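Local coordinates for protein 2-Keto-3-deoxy-(6-phospho-)gluconate aldolase (Thermoproteus tenax, PDB 2R91) that is an aldolase of the dihydrodipicolinate synthetase family, built on a TIM-barrel fold and assembled from four chains, at residues A[48-53]-A[80-85]. Sequence-based numbering, arbitrary orientation.
Sequences LSLQEK and IALAKY
Leu82 packs against Leu50 and Lys53 in a small apolar contact between two neighbouring outer helices of the TIM barrel, 50-63 and 76-88, which follow the second and third barrel strands. The nearest CA atoms across the segments are those of Leu50 and Leu82, 7.2 Å apart, and 186 Å² is buried in all. With CG of Leu82 anti to its own N (chi1 177°), CD2 rests against both CB and CD of Lys53, 3.6 Å from CD, the two side chains crossing at nearly a right angle, while CD1 lies near the Lys53 backbone carbonyl. Leu50 and Leu82 run antiparallel alongside each other, CD1 of Leu50 3.8 Å from CB of Leu82. The lysine chain bends about its CD-CE bond (chi4 86°), bringing NZ to within 3.0 Å of Leu48 O, which it meets 31° off the carbonyl plane. A capping box opens helix 50-63: Glu52 N donates to Ser49 OG (3.2 Å), and Ser49 N returns a bond to Glu52 OE1 (2.9 Å), while Glu52 OE2 salt-bridges Arg259. The chemistry thus divides Lys53 in two: its aliphatic stem joins the helices by van der Waals contact, while its ammonium bonds to Leu48 O and, weakly, to the carbonyl oxygens of Gly45 and Ala72.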
loop_
_atom_site.group_PDB
_atom_site.type_symbol
_atom_site.label_atom_id
_atom_site.label_comp_id
_atom_site.label_asym_id
_atom_site.label_seq_id
_atom_site.Cartn_x
_atom_site.Cartn_y
_atom_site.Cartn_z
ATOM N N LEU A 48 -2.353 12.694 -24.071
ATOM C CA LEU A 48 -2.455 13.046 -25.509
ATOM C C LEU A 48 -3.850 12.774 -26.023
ATOM O O LEU A 48 -4.431 11.731 -25.691
ATOM C CB LEU A 48 -1.456 12.240 -26.342
ATOM C CG LEU A 48 0.016 12.339 -25.908
ATOM C CD1 LEU A 48 0.870 11.455 -26.809
ATOM C CD2 LEU A 48 0.483 13.794 -25.970
ATOM N N SER A 49 -4.390 13.683 -26.850
ATOM C CA SER A 49 -5.711 13.422 -27.440
ATOM C C SER A 49 -5.587 12.334 -28.506
ATOM O O SER A 49 -4.482 11.949 -28.919
ATOM C CB SER A 49 -6.290 14.682 -28.084
ATOM O OG SER A 49 -5.467 15.090 -29.134
ATOM N N LEU A 50 -6.723 11.831 -28.963
ATOM C CA LEU A 50 -6.681 10.857 -30.047
ATOM C C LEU A 50 -5.923 11.433 -31.264
ATOM O O LEU A 50 -5.090 10.748 -31.840
ATOM C CB LEU A 50 -8.100 10.380 -30.404
ATOM C CG LEU A 50 -8.304 9.702 -31.765
ATOM C CD1 LEU A 50 -7.525 8.396 -31.764
ATOM C CD2 LEU A 50 -9.811 9.456 -31.997
ATOM N N GLN A 51 -6.155 12.701 -31.626
ATOM C CA GLN A 51 -5.507 13.222 -32.815
ATOM C C GLN A 51 -4.011 13.367 -32.627
ATOM O O GLN A 51 -3.222 13.122 -33.546
ATOM C CB GLN A 51 -6.125 14.547 -33.239
ATOM C CG GLN A 51 -7.578 14.392 -33.773
ATOM C CD GLN A 51 -8.229 15.752 -33.988
ATOM O OE1 GLN A 51 -7.584 16.696 -34.460
ATOM N NE2 GLN A 51 -9.492 15.851 -33.668
ATOM N N GLU A 52 -3.611 13.759 -31.422
ATOM C CA GLU A 52 -2.182 13.815 -31.090
ATOM C C GLU A 52 -1.534 12.428 -31.207
ATOM O O GLU A 52 -0.445 12.298 -31.740
ATOM C CB GLU A 52 -2.002 14.451 -29.698
ATOM C CG GLU A 52 -2.220 15.962 -29.725
ATOM C CD GLU A 52 -2.421 16.620 -28.352
ATOM O OE1 GLU A 52 -2.659 15.928 -27.332
ATOM O OE2 GLU A 52 -2.366 17.869 -28.303
ATOM N N LYS A 53 -2.222 11.381 -30.765
ATOM C CA LYS A 53 -1.687 10.030 -30.907
ATOM C C LYS A 53 -1.613 9.580 -32.368
ATOM O O LYS A 53 -0.716 8.823 -32.766
ATOM C CB LYS A 53 -2.511 9.032 -30.101
ATOM C CG LYS A 53 -2.443 9.232 -28.551
ATOM C CD LYS A 53 -2.952 7.961 -27.858
ATOM C CE LYS A 53 -2.828 8.084 -26.302
ATOM N NZ LYS A 53 -4.025 8.752 -25.717
ATOM N N ILE A 80 -10.016 1.619 -29.904
ATOM C CA ILE A 80 -10.300 0.836 -31.123
ATOM C C ILE A 80 -9.972 1.598 -32.407
ATOM O O ILE A 80 -9.323 1.077 -33.299
ATOM C CB ILE A 80 -11.774 0.398 -31.143
ATOM C CG1 ILE A 80 -12.029 -0.668 -30.058
ATOM C CG2 ILE A 80 -12.169 -0.133 -32.512
ATOM C CD1 ILE A 80 -13.481 -0.727 -29.661
ATOM N N ALA A 81 -10.423 2.834 -32.507
ATOM C CA ALA A 81 -10.158 3.631 -33.698
ATOM C C ALA A 81 -8.650 3.809 -33.926
ATOM O O ALA A 81 -8.166 3.714 -35.058
ATOM C CB ALA A 81 -10.829 4.991 -33.584
ATOM N N LEU A 82 -7.899 4.117 -32.864
ATOM C CA LEU A 82 -6.480 4.352 -33.039
ATOM C C LEU A 82 -5.767 3.040 -33.350
ATOM O O LEU A 82 -4.816 3.006 -34.116
ATOM C CB LEU A 82 -5.864 4.990 -31.781
ATOM C CG LEU A 82 -4.355 5.214 -31.836
ATOM C CD1 LEU A 82 -4.040 6.260 -32.903
ATOM C CD2 LEU A 82 -3.750 5.658 -30.450
ATOM N N ALA A 83 -6.197 1.960 -32.736
ATOM C CA ALA A 83 -5.571 0.661 -33.065
ATOM C C ALA A 83 -5.680 0.352 -34.563
ATOM O O ALA A 83 -4.715 -0.097 -35.198
ATOM C CB ALA A 83 -6.186 -0.473 -32.234
ATOM N N LYS A 84 -6.862 0.603 -35.141
ATOM C CA LYS A 84 -7.029 0.363 -36.584
ATOM C C LYS A 84 -6.135 1.306 -37.388
ATOM O O LYS A 84 -5.510 0.889 -38.362
ATOM C CB LYS A 84 -8.508 0.519 -37.007
ATOM C CG LYS A 84 -9.476 -0.418 -36.337
ATOM C CD LYS A 84 -10.913 -0.148 -36.817
ATOM C CE LYS A 84 -11.935 -1.018 -36.113
ATOM N NZ LYS A 84 -13.371 -0.410 -35.954
ATOM N N TYR A 85 -6.065 2.574 -36.979
ATOM C CA TYR A 85 -5.198 3.556 -37.629
ATOM C C TYR A 85 -3.722 3.141 -37.599
ATOM O O TYR A 85 -3.013 3.183 -38.630
ATOM C CB TYR A 85 -5.347 4.929 -36.964
ATOM C CG TYR A 85 -4.641 6.044 -37.705
ATOM C CD1 TYR A 85 -5.142 6.507 -38.940
ATOM C CD2 TYR A 85 -3.471 6.618 -37.210
ATOM C CE1 TYR A 85 -4.509 7.490 -39.646
ATOM C CE2 TYR A 85 -2.832 7.632 -37.905
ATOM C CZ TYR A 85 -3.374 8.063 -39.133
ATOM O OH TYR A 85 -2.784 9.054 -39.844
#